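Local coordinates for pirin-like protein (Geobacillus kaustophilus, PDB 2P17) that is of uncharacterised function but, as a member of the pirin family with a bicupin fold, binds one iron ion per subunit, at residues I60-Y65 with Q113-L118; H73-A78 with P127-L132; V88-A93 with A159-I164. One frame throughout, in Å; residues are numbered along the deposited sequence.

Interaction 1: I60-Y65 with Q113-L118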
loop_
_atom_site.group_PDB
_atom_site.type_symbol
_atom_site.label_atom_id
_atom_site.label_comp_id
_atom_site.label_asym_id
_atom_site.label_seq_id
_atom_site.Cartn_x
_atom_site.Cartn_y
_atom_site.Cartn_z
ATOM N N ILE A 60 -1.031 -15.863 0.962
ATOM C CA ILE A 60 -1.166 -14.405 0.841
ATOM C C ILE A 60 0.206 -13.794 0.610
ATOM O O ILE A 60 1.225 -14.489 0.682
ATOM C CB ILE A 60 -1.817 -13.752 2.103
ATOM C CG1 ILE A 60 -0.895 -13.841 3.331
ATOM C CG2 ILE A 60 -3.210 -14.342 2.365
ATOM C CD1 ILE A 60 -1.390 -12.973 4.514
ATOM N N GLU A 61 0.214 -12.505 0.284
ATOM C CA GLU A 61 1.410 -11.676 0.377
ATOM C C GLU A 61 1.168 -10.563 1.389
ATOM O O GLU A 61 0.037 -10.110 1.570
ATOM C CB GLU A 61 1.767 -11.042 -0.965
ATOM C CG GLU A 61 1.851 -12.029 -2.120
ATOM C CD GLU A 61 2.398 -11.360 -3.354
ATOM O OE1 GLU A 61 1.658 -10.549 -3.966
ATOM O OE2 GLU A 61 3.566 -11.599 -3.693
ATOM N N THR A 62 2.229 -10.126 2.057
ATOM C CA THR A 62 2.140 -8.937 2.900
ATOM C C THR A 62 3.096 -7.882 2.380
ATOM O O THR A 62 4.191 -8.202 1.902
ATOM C CB THR A 62 2.444 -9.213 4.371
ATOM O OG1 THR A 62 3.806 -9.620 4.508
ATOM C CG2 THR A 62 1.528 -10.312 4.918
ATOM N N VAL A 63 2.667 -6.626 2.452
ATOM C CA VAL A 63 3.472 -5.518 1.951
ATOM C C VAL A 63 3.526 -4.462 3.026
ATOM O O VAL A 63 2.478 -3.931 3.413
ATOM C CB VAL A 63 2.872 -4.922 0.673
ATOM C CG1 VAL A 63 3.789 -3.825 0.143
ATOM C CG2 VAL A 63 2.712 -5.997 -0.414
ATOM N N THR A 64 4.736 -4.169 3.509
ATOM C CA THR A 64 4.918 -3.203 4.594
ATOM C C THR A 64 5.522 -1.925 4.057
ATOM O O THR A 64 6.484 -1.978 3.297
ATOM C CB THR A 64 5.891 -3.736 5.661
ATOM O OG1 THR A 64 5.577 -5.098 5.974
ATOM C CG2 THR A 64 5.824 -2.901 6.938
ATOM N N TYR A 65 4.931 -0.786 4.420
ATOM C CA TYR A 65 5.535 0.520 4.184
ATOM C C TYR A 65 5.872 1.129 5.540
ATOM O O TYR A 65 5.004 1.221 6.413
ATOM C CB TYR A 65 4.593 1.444 3.385
ATOM C CG TYR A 65 5.120 2.869 3.256
ATOM C CD1 TYR A 65 5.869 3.261 2.147
ATOM C CD2 TYR A 65 4.875 3.810 4.249
ATOM C CE1 TYR A 65 6.365 4.557 2.030
ATOM C CE2 TYR A 65 5.370 5.120 4.151
ATOM C CZ TYR A 65 6.113 5.482 3.044
ATOM O OH TYR A 65 6.599 6.778 2.957
ATOM N N GLN A 113 0.615 -2.009 6.908
ATOM C CA GLN A 113 0.752 -3.411 6.528
ATOM C C GLN A 113 -0.434 -3.851 5.677
ATOM O O GLN A 113 -1.552 -3.932 6.178
ATOM C CB GLN A 113 0.841 -4.284 7.782
ATOM C CG GLN A 113 1.048 -5.757 7.507
ATOM C CD GLN A 113 2.503 -6.097 7.284
ATOM O OE1 GLN A 113 3.289 -5.266 6.830
ATOM N NE2 GLN A 113 2.875 -7.322 7.605
ATOM N N LEU A 114 -0.168 -4.138 4.405
ATOM C CA LEU A 114 -1.188 -4.554 3.443
ATOM C C LEU A 114 -1.127 -6.060 3.230
ATOM O O LEU A 114 -0.037 -6.628 3.166
ATOM C CB LEU A 114 -0.912 -3.843 2.113
ATOM C CG LEU A 114 -1.816 -4.159 0.935
ATOM C CD1 LEU A 114 -3.114 -3.358 1.050
ATOM C CD2 LEU A 114 -1.100 -3.847 -0.377
ATOM N N TRP A 115 -2.290 -6.705 3.153
ATOM C CA TRP A 115 -2.349 -8.105 2.721
ATOM C C TRP A 115 -2.939 -8.179 1.341
ATOM O O TRP A 115 -3.961 -7.547 1.045
ATOM C CB TRP A 115 -3.226 -8.934 3.651
ATOM C CG TRP A 115 -2.657 -9.206 5.008
ATOM C CD1 TRP A 115 -1.561 -8.621 5.583
ATOM C CD2 TRP A 115 -3.188 -10.114 5.976
ATOM N NE1 TRP A 115 -1.366 -9.129 6.851
ATOM C CE2 TRP A 115 -2.354 -10.045 7.115
ATOM C CE3 TRP A 115 -4.282 -10.995 5.984
ATOM C CZ2 TRP A 115 -2.586 -10.825 8.264
ATOM C CZ3 TRP A 115 -4.516 -11.764 7.132
ATOM C CH2 TRP A 115 -3.665 -11.671 8.248
ATOM N N VAL A 116 -2.283 -8.968 0.495
ATOM C CA VAL A 116 -2.752 -9.189 -0.873
ATOM C C VAL A 116 -3.084 -10.665 -1.016
ATOM O O VAL A 116 -2.295 -11.524 -0.617
ATOM C CB VAL A 116 -1.675 -8.813 -1.901
ATOM C CG1 VAL A 116 -2.245 -8.868 -3.322
ATOM C CG2 VAL A 116 -1.087 -7.432 -1.625
ATOM N N ASN A 117 -4.249 -10.978 -1.565
ATOM C CA ASN A 117 -4.608 -12.380 -1.761
ATOM C C ASN A 117 -3.772 -12.999 -2.872
ATOM O O ASN A 117 -3.376 -12.315 -3.815
ATOM C CB ASN A 117 -6.088 -12.489 -2.113
ATOM C CG ASN A 117 -6.649 -13.869 -1.853
ATOM O OD1 ASN A 117 -6.028 -14.693 -1.181
ATOM N ND2 ASN A 117 -7.856 -14.118 -2.373
ATOM N N LEU A 118 -3.492 -14.293 -2.740
ATOM C CA LEU A 118 -2.948 -15.076 -3.847
ATOM C C LEU A 118 -4.081 -15.876 -4.479
ATOM O O LEU A 118 -4.888 -16.481 -3.758
ATOM C CB LEU A 118 -1.849 -16.035 -3.380
ATOM C CG LEU A 118 -0.500 -15.432 -2.946
ATOM C CD1 LEU A 118 0.392 -16.470 -2.293
ATOM C CD2 LEU A 118 0.217 -14.838 -4.133
HETATM O O HOH W 1 -0.577 -11.788 -5.133
#
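Glu-61 and Val-116 form one antiparallel hydrogen-bonded pair of strands 60-65 and 113-117, and Val-63 and Leu-114 form the next. Each pair carries two N-H···O bonds, such as Val-116 N to Glu-61 O at 2.8 Å; three of the four are nearly straight, and Val-63 N to Leu-114 O is more bent (158°). The non-hydrogen-bonded pair Thr-62 and Trp-115 between them brings the CA atoms to 4.6 Å, and Thr-62 CA there gives a CA-H···O contact to Leu-114 O.

The aromatic contact lies on the face bearing Thr-62, Thr-64, Gln-113 and Trp-115. Ile-60 reaches over the Trp-115 indole with its CD1 methyl, a CH-pi contact 3.9 Å from the six-ring centroid and 20° off the normal; CG1 sits between backbone N and carbonyl carbon (chi1 68°), which swings CD1 over the ring. Thr-62 runs alongside the indole, its CG2 3.6 Å from Trp-115 CD1. With an alanine here instead of Trp-115, Ile-60 CD1 and Thr-62 CG2 would probably lose the flat surface they pack on, and His-57 the ring it meets.

Apolar packing on the other face joins Val-63, Leu-114 and Val-116, with Val-63 CG2 4.2 Å from Val-116 CG2. Beyond the strand end, Leu-118 crosses the Glu-61 chain at about a right angle, its CD2 3.8 Å from Glu-61 CG.

Polar groups finish the contact. Thr-64 OG1 lies so close to Gln-113 OE1 (2.4 Å) that the details of this bond are doubtful; it also bonds Gln-89 NE2. A water donates to both Glu-61 OE1 and Asn-117 O, while Glu-61 OE2 bonds Thr-92.

This antiparallel pairing belongs to a cupin beta-barrel wall in the N-terminal pirin domain; its Trp-115 face adjoins the iron site, where His-57 and His-99 bind the metal.

Interaction 2: H73-A78 with P127-L132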
loop_
_atom_site.group_PDB
_atom_site.type_symbol
_atom_site.label_atom_id
_atom_site.label_comp_id
_atom_site.label_asym_id
_atom_site.label_seq_id
_atom_site.Cartn_x
_atom_site.Cartn_y
_atom_site.Cartn_z
ATOM N N HIS A 73 13.241 -6.866 10.140
ATOM C CA HIS A 73 12.396 -7.923 9.581
ATOM C C HIS A 73 13.048 -9.292 9.719
ATOM O O HIS A 73 14.254 -9.449 9.509
ATOM C CB HIS A 73 12.112 -7.666 8.105
ATOM C CG HIS A 73 11.533 -8.851 7.399
ATOM N ND1 HIS A 73 10.195 -9.165 7.464
ATOM C CD2 HIS A 73 12.112 -9.814 6.642
ATOM C CE1 HIS A 73 9.970 -10.272 6.775
ATOM N NE2 HIS A 73 11.119 -10.685 6.268
ATOM N N PHE A 74 12.243 -10.288 10.068
ATOM C CA PHE A 74 12.657 -11.673 9.957
ATOM C C PHE A 74 11.626 -12.486 9.190
ATOM O O PHE A 74 10.425 -12.326 9.402
ATOM C CB PHE A 74 12.861 -12.302 11.343
ATOM C CG PHE A 74 13.003 -13.789 11.292
ATOM C CD1 PHE A 74 14.219 -14.362 10.943
ATOM C CD2 PHE A 74 11.904 -14.614 11.525
ATOM C CE1 PHE A 74 14.349 -15.753 10.853
ATOM C CE2 PHE A 74 12.027 -15.999 11.434
ATOM C CZ PHE A 74 13.247 -16.563 11.109
ATOM N N ASP A 75 12.099 -13.375 8.321
ATOM C CA ASP A 75 11.260 -14.474 7.857
ATOM C C ASP A 75 12.070 -15.766 7.695
ATOM O O ASP A 75 13.297 -15.744 7.564
ATOM C CB ASP A 75 10.490 -14.099 6.575
ATOM C CG ASP A 75 11.383 -14.002 5.365
ATOM O OD1 ASP A 75 11.781 -15.064 4.837
ATOM O OD2 ASP A 75 11.686 -12.864 4.945
ATOM N N SER A 76 11.363 -16.892 7.715
ATOM C CA SER A 76 11.997 -18.209 7.729
ATOM C C SER A 76 12.479 -18.703 6.373
ATOM O O SER A 76 13.031 -19.800 6.281
ATOM C CB SER A 76 11.072 -19.240 8.368
ATOM O OG SER A 76 9.843 -19.340 7.658
ATOM N N LYS A 77 12.285 -17.891 5.335
ATOM C CA LYS A 77 12.864 -18.177 4.033
ATOM C C LYS A 77 14.196 -17.452 3.859
ATOM O O LYS A 77 15.225 -18.087 3.600
ATOM C CB LYS A 77 11.886 -17.815 2.893
ATOM C CG LYS A 77 12.410 -18.092 1.475
ATOM C CD LYS A 77 12.575 -19.585 1.239
ATOM C CE LYS A 77 12.825 -19.904 -0.233
ATOM N NZ LYS A 77 14.207 -19.549 -0.655
ATOM N N ALA A 78 14.173 -16.129 4.024
ATOM C CA ALA A 78 15.320 -15.277 3.710
ATOM C C ALA A 78 16.120 -14.798 4.926
ATOM O O ALA A 78 17.241 -14.295 4.780
ATOM C CB ALA A 78 14.873 -14.087 2.862
ATOM N N PRO A 127 7.764 -19.395 -0.877
ATOM C CA PRO A 127 7.881 -18.076 -0.242
ATOM C C PRO A 127 9.039 -17.275 -0.829
ATOM O O PRO A 127 10.047 -17.848 -1.272
ATOM C CB PRO A 127 8.131 -18.391 1.240
ATOM C CG PRO A 127 8.505 -19.835 1.294
ATOM C CD PRO A 127 7.974 -20.507 0.071
ATOM N N ARG A 128 8.890 -15.953 -0.830
ATOM C CA ARG A 128 9.877 -15.055 -1.427
ATOM C C ARG A 128 9.807 -13.733 -0.675
ATOM O O ARG A 128 8.730 -13.317 -0.236
ATOM C CB ARG A 128 9.573 -14.886 -2.928
ATOM C CG ARG A 128 10.239 -13.740 -3.681
ATOM C CD ARG A 128 9.825 -13.784 -5.157
ATOM N NE ARG A 128 8.435 -13.390 -5.455
ATOM C CZ ARG A 128 7.847 -13.613 -6.635
ATOM N NH1 ARG A 128 8.519 -14.244 -7.587
ATOM N NH2 ARG A 128 6.600 -13.231 -6.872
ATOM N N TYR A 129 10.952 -13.083 -0.533
ATOM C CA TYR A 129 11.050 -11.800 0.142
ATOM C C TYR A 129 11.755 -10.811 -0.770
ATOM O O TYR A 129 12.782 -11.126 -1.375
ATOM C CB TYR A 129 11.824 -11.951 1.459
ATOM C CG TYR A 129 12.014 -10.640 2.188
ATOM C CD1 TYR A 129 10.961 -10.059 2.902
ATOM C CD2 TYR A 129 13.239 -9.977 2.159
ATOM C CE1 TYR A 129 11.128 -8.861 3.559
ATOM C CE2 TYR A 129 13.421 -8.757 2.815
ATOM C CZ TYR A 129 12.359 -8.214 3.519
ATOM O OH TYR A 129 12.524 -7.022 4.187
ATOM N N GLN A 130 11.172 -9.624 -0.886
ATOM C CA GLN A 130 11.781 -8.519 -1.624
ATOM C C GLN A 130 11.905 -7.306 -0.719
ATOM O O GLN A 130 10.916 -6.845 -0.146
ATOM C CB GLN A 130 10.946 -8.157 -2.848
ATOM C CG GLN A 130 10.639 -9.306 -3.761
ATOM C CD GLN A 130 9.744 -8.886 -4.892
ATOM O OE1 GLN A 130 10.180 -8.182 -5.814
ATOM N NE2 GLN A 130 8.484 -9.307 -4.842
ATOM N N ASN A 131 13.127 -6.811 -0.584
ATOM C CA ASN A 131 13.396 -5.583 0.158
ATOM C C ASN A 131 13.459 -4.425 -0.838
ATOM O O ASN A 131 14.315 -4.397 -1.729
ATOM C CB ASN A 131 14.707 -5.728 0.940
ATOM C CG ASN A 131 14.912 -4.626 1.948
ATOM O OD1 ASN A 131 15.367 -3.543 1.604
ATOM N ND2 ASN A 131 14.573 -4.898 3.206
ATOM N N LEU A 132 12.539 -3.477 -0.696
ATOM C CA LEU A 132 12.356 -2.419 -1.684
ATOM C C LEU A 132 12.737 -1.067 -1.104
ATOM O O LEU A 132 11.900 -0.345 -0.582
ATOM C CB LEU A 132 10.905 -2.407 -2.193
ATOM C CG LEU A 132 10.375 -3.733 -2.741
ATOM C CD1 LEU A 132 8.886 -3.630 -3.073
ATOM C CD2 LEU A 132 11.188 -4.215 -3.950
#
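Segments 73-78 and 127-132 share no backbone hydrogen bond, and their CA atoms come no nearer than 6.6 Å, at Lys-77 with Pro-127 and Ala-78 with Tyr-129. Within the N-terminal cupin barrel of this pirin, side chains thus join strand 71-75 and its following turn to strand 128-132.

The main element is an offset stack of His-73 on Tyr-129, planes 8° apart and centroids 4.2 Å apart. The two side chains come from opposite directions, and Tyr-129 CE1 lies over one face of the imidazole toward its rim. Tyr-129 CG stands anti to the backbone N (chi1 178°), sending the ring across to the histidine. The phenol oxygen bonds Ser-81 and Gln-89, and accepts from Asn-131 ND2, so its ring is held at the hydroxyl end too.

The imidazole is gripped at both nitrogens: ND1 pairs with Glu-101 and NE2 donates to Asp-75. These bonds probably fix the turn of the ring, consistent with a second-shell place for His-73 if Glu-101 binds the iron as predicted. Asp-75 OD1 accepts from Lys-77 N, an Asx turn, and from Ala-78 N, which completes an Asx motif.

At the solvent-facing end Lys-77 crosses Pro-127 at about a right angle, its CG and CE each 3.6 Å from Pro-127 O, and Ala-78 CB packs 4.0 Å from Tyr-129 CB. In the His-73–Asp-75 bond, NE2 meets the anti lone pair of OD2 at 2.6 Å, almost in the imidazole plane.

Interaction 3: V88-A93 with A159-I164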
loop_
_atom_site.group_PDB
_atom_site.type_symbol
_atom_site.label_atom_id
_atom_site.label_comp_id
_atom_site.label_asym_id
_atom_site.label_seq_id
_atom_site.Cartn_x
_atom_site.Cartn_y
_atom_site.Cartn_z
ATOM N N VAL A 88 9.965 -0.124 1.731
ATOM C CA VAL A 88 8.892 -1.114 1.598
ATOM C C VAL A 88 9.490 -2.517 1.562
ATOM O O VAL A 88 10.632 -2.706 1.146
ATOM C CB VAL A 88 8.044 -0.814 0.318
ATOM C CG1 VAL A 88 7.107 -1.966 -0.064
ATOM C CG2 VAL A 88 7.236 0.484 0.504
ATOM N N GLN A 89 8.746 -3.492 2.069
ATOM C CA GLN A 89 9.083 -4.892 1.823
ATOM C C GLN A 89 7.861 -5.641 1.308
ATOM O O GLN A 89 6.719 -5.325 1.675
ATOM C CB GLN A 89 9.664 -5.573 3.068
ATOM C CG GLN A 89 8.679 -5.634 4.227
ATOM C CD GLN A 89 9.314 -6.012 5.570
ATOM O OE1 GLN A 89 10.503 -6.315 5.661
ATOM N NE2 GLN A 89 8.498 -5.995 6.622
ATOM N N TRP A 90 8.117 -6.638 0.476
ATOM C CA TRP A 90 7.074 -7.414 -0.176
ATOM C C TRP A 90 7.346 -8.875 0.157
ATOM O O TRP A 90 8.340 -9.445 -0.302
ATOM C CB TRP A 90 7.154 -7.188 -1.684
ATOM C CG TRP A 90 5.883 -7.431 -2.432
ATOM C CD1 TRP A 90 5.306 -8.647 -2.734
ATOM C CD2 TRP A 90 5.031 -6.429 -2.987
ATOM N NE1 TRP A 90 4.144 -8.446 -3.453
ATOM C CE2 TRP A 90 3.949 -7.094 -3.612
ATOM C CE3 TRP A 90 5.070 -5.020 -3.012
ATOM C CZ2 TRP A 90 2.912 -6.399 -4.249
ATOM C CZ3 TRP A 90 4.044 -4.329 -3.641
ATOM C CH2 TRP A 90 2.976 -5.020 -4.252
HETATM N N MSE A 91 6.480 -9.476 0.965
HETATM C CA MSE A 91 6.714 -10.848 1.381
HETATM C C MSE A 91 5.625 -11.739 0.819
HETATM O O MSE A 91 4.452 -11.570 1.134
HETATM C CB MSE A 91 6.767 -10.960 2.899
HETATM C CG MSE A 91 7.197 -12.347 3.344
HETATM SE SE MSE A 91 7.043 -12.676 5.252
HETATM C CE MSE A 91 7.065 -10.851 5.916
ATOM N N THR A 92 6.023 -12.675 -0.031
ATOM C CA THR A 92 5.104 -13.677 -0.560
ATOM C C THR A 92 5.135 -14.873 0.379
ATOM O O THR A 92 6.163 -15.544 0.491
ATOM C CB THR A 92 5.515 -14.105 -1.978
ATOM O OG1 THR A 92 5.652 -12.931 -2.789
ATOM C CG2 THR A 92 4.485 -15.051 -2.597
ATOM N N ALA A 93 4.021 -15.145 1.052
ATOM C CA ALA A 93 3.994 -16.275 1.993
ATOM C C ALA A 93 3.824 -17.611 1.271
ATOM O O ALA A 93 4.449 -18.592 1.662
ATOM C CB ALA A 93 2.910 -16.092 3.033
ATOM N N ALA A 159 8.161 -0.408 -11.860
ATOM C CA ALA A 159 9.049 -0.946 -10.830
ATOM C C ALA A 159 9.431 -2.379 -11.220
ATOM O O ALA A 159 8.644 -3.087 -11.833
ATOM C CB ALA A 159 8.371 -0.950 -9.475
ATOM N N PRO A 160 10.650 -2.810 -10.864
ATOM C CA PRO A 160 11.019 -4.187 -11.193
ATOM C C PRO A 160 10.466 -5.222 -10.209
ATOM O O PRO A 160 10.648 -6.424 -10.403
ATOM C CB PRO A 160 12.547 -4.147 -11.125
ATOM C CG PRO A 160 12.832 -3.173 -10.110
ATOM C CD PRO A 160 11.752 -2.095 -10.201
ATOM N N THR A 161 9.784 -4.742 -9.175
ATOM C CA THR A 161 9.194 -5.586 -8.153
ATOM C C THR A 161 8.427 -6.747 -8.770
ATOM O O THR A 161 7.622 -6.561 -9.673
ATOM C CB THR A 161 8.245 -4.729 -7.313
ATOM O OG1 THR A 161 8.969 -3.596 -6.830
ATOM C CG2 THR A 161 7.661 -5.519 -6.131
ATOM N N LYS A 162 8.711 -7.956 -8.294
ATOM C CA LYS A 162 8.019 -9.147 -8.786
ATOM C C LYS A 162 6.608 -9.210 -8.207
ATOM O O LYS A 162 6.398 -8.996 -7.001
ATOM C CB LYS A 162 8.796 -10.410 -8.425
ATOM C CG LYS A 162 10.233 -10.433 -8.937
ATOM C CD LYS A 162 10.979 -11.624 -8.361
ATOM C CE LYS A 162 12.310 -11.839 -9.055
ATOM N NZ LYS A 162 12.969 -13.065 -8.533
ATOM N N ASN A 163 5.639 -9.460 -9.079
ATOM C CA ASN A 163 4.246 -9.564 -8.681
ATOM C C ASN A 163 3.704 -10.925 -9.099
ATOM O O ASN A 163 4.104 -11.477 -10.131
ATOM C CB ASN A 163 3.377 -8.496 -9.368
ATOM C CG ASN A 163 3.440 -7.096 -8.709
ATOM O OD1 ASN A 163 2.785 -6.175 -9.197
ATOM N ND2 ASN A 163 4.197 -6.936 -7.632
ATOM N N ILE A 164 2.769 -11.425 -8.300
ATOM C CA ILE A 164 1.893 -12.503 -8.721
ATOM C C ILE A 164 0.585 -11.836 -9.178
ATOM O O ILE A 164 0.337 -11.730 -10.379
ATOM C CB ILE A 164 1.741 -13.557 -7.598
ATOM C CG1 ILE A 164 3.080 -14.296 -7.419
ATOM C CG2 ILE A 164 0.645 -14.551 -7.929
ATOM C CD1 ILE A 164 3.223 -15.048 -6.136
#
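Trp-90, on strand 88-92 of the N-terminal cupin barrel, turns one indole face to the irregular loop 159-164, which leads into strand 167-174. No hydrogen bond crosses, and the two backbones stay well apart, so this is side-chain packing of a loop against a barrel strand.

Contacts to the indole come from three successive loop residues. Thr-161 crosses it at about a right angle and lays CG2 over the face, 4.1 Å from Trp-90 CE3. Lys-162 O lies above the same face toward the rim, and Asn-163 brings ND2 obliquely to the benzo part, amide and ring planes 27° apart. The Trp-90 CG is anti to the backbone N (chi1 -156°), carrying the ring out from the strand to the loop. Its NE1 is turned to Glu-61 OE1 in a weak hydrogen bond.

A second apolar contact lies nearer the strand end, where Thr-92 CG2 meets Ile-164 CD1 at 3.8 Å. Thr-92 OG1 is meanwhile engaged by Glu-61, leaving the methyl for the isoleucine.

Polar bonds tie the loop to its neighbours. Thr-161 OG1 bonds Phe-150 O, Asn-163 OD1 bonds Val-167 N, and the Asn-163 amide nitrogen reaches Ser-151. Within the loop, that nitrogen also donates to Lys-162 O from above the carbonyl plane, and Asn-163 ND2 itself sits 3.7 Å from Trp-90 CZ2.

In the fold
Strand 88-92 ties the three contacts together: it pairs with strand 60-66 of interaction 1 on one edge and with strand 128-132 of interaction 2 on the other, while interaction 3 packs its side chains under a loop. Interaction 1 is the buried one, built on backbone hydrogen bonds; interactions 2 and 3 are partly buried and rely on side chains across wider backbone gaps. Their chemistry differs accordingly: strand pairing with mixed packing in 60-65/113-118, a ring stack with polar bonds at its ends in 73-78/127-132, and van der Waals packing of methyls and polar loop atoms, largely on an indole, in 88-93/159-164. Gln-89 links Thr-64 of the first to Tyr-129 of the second.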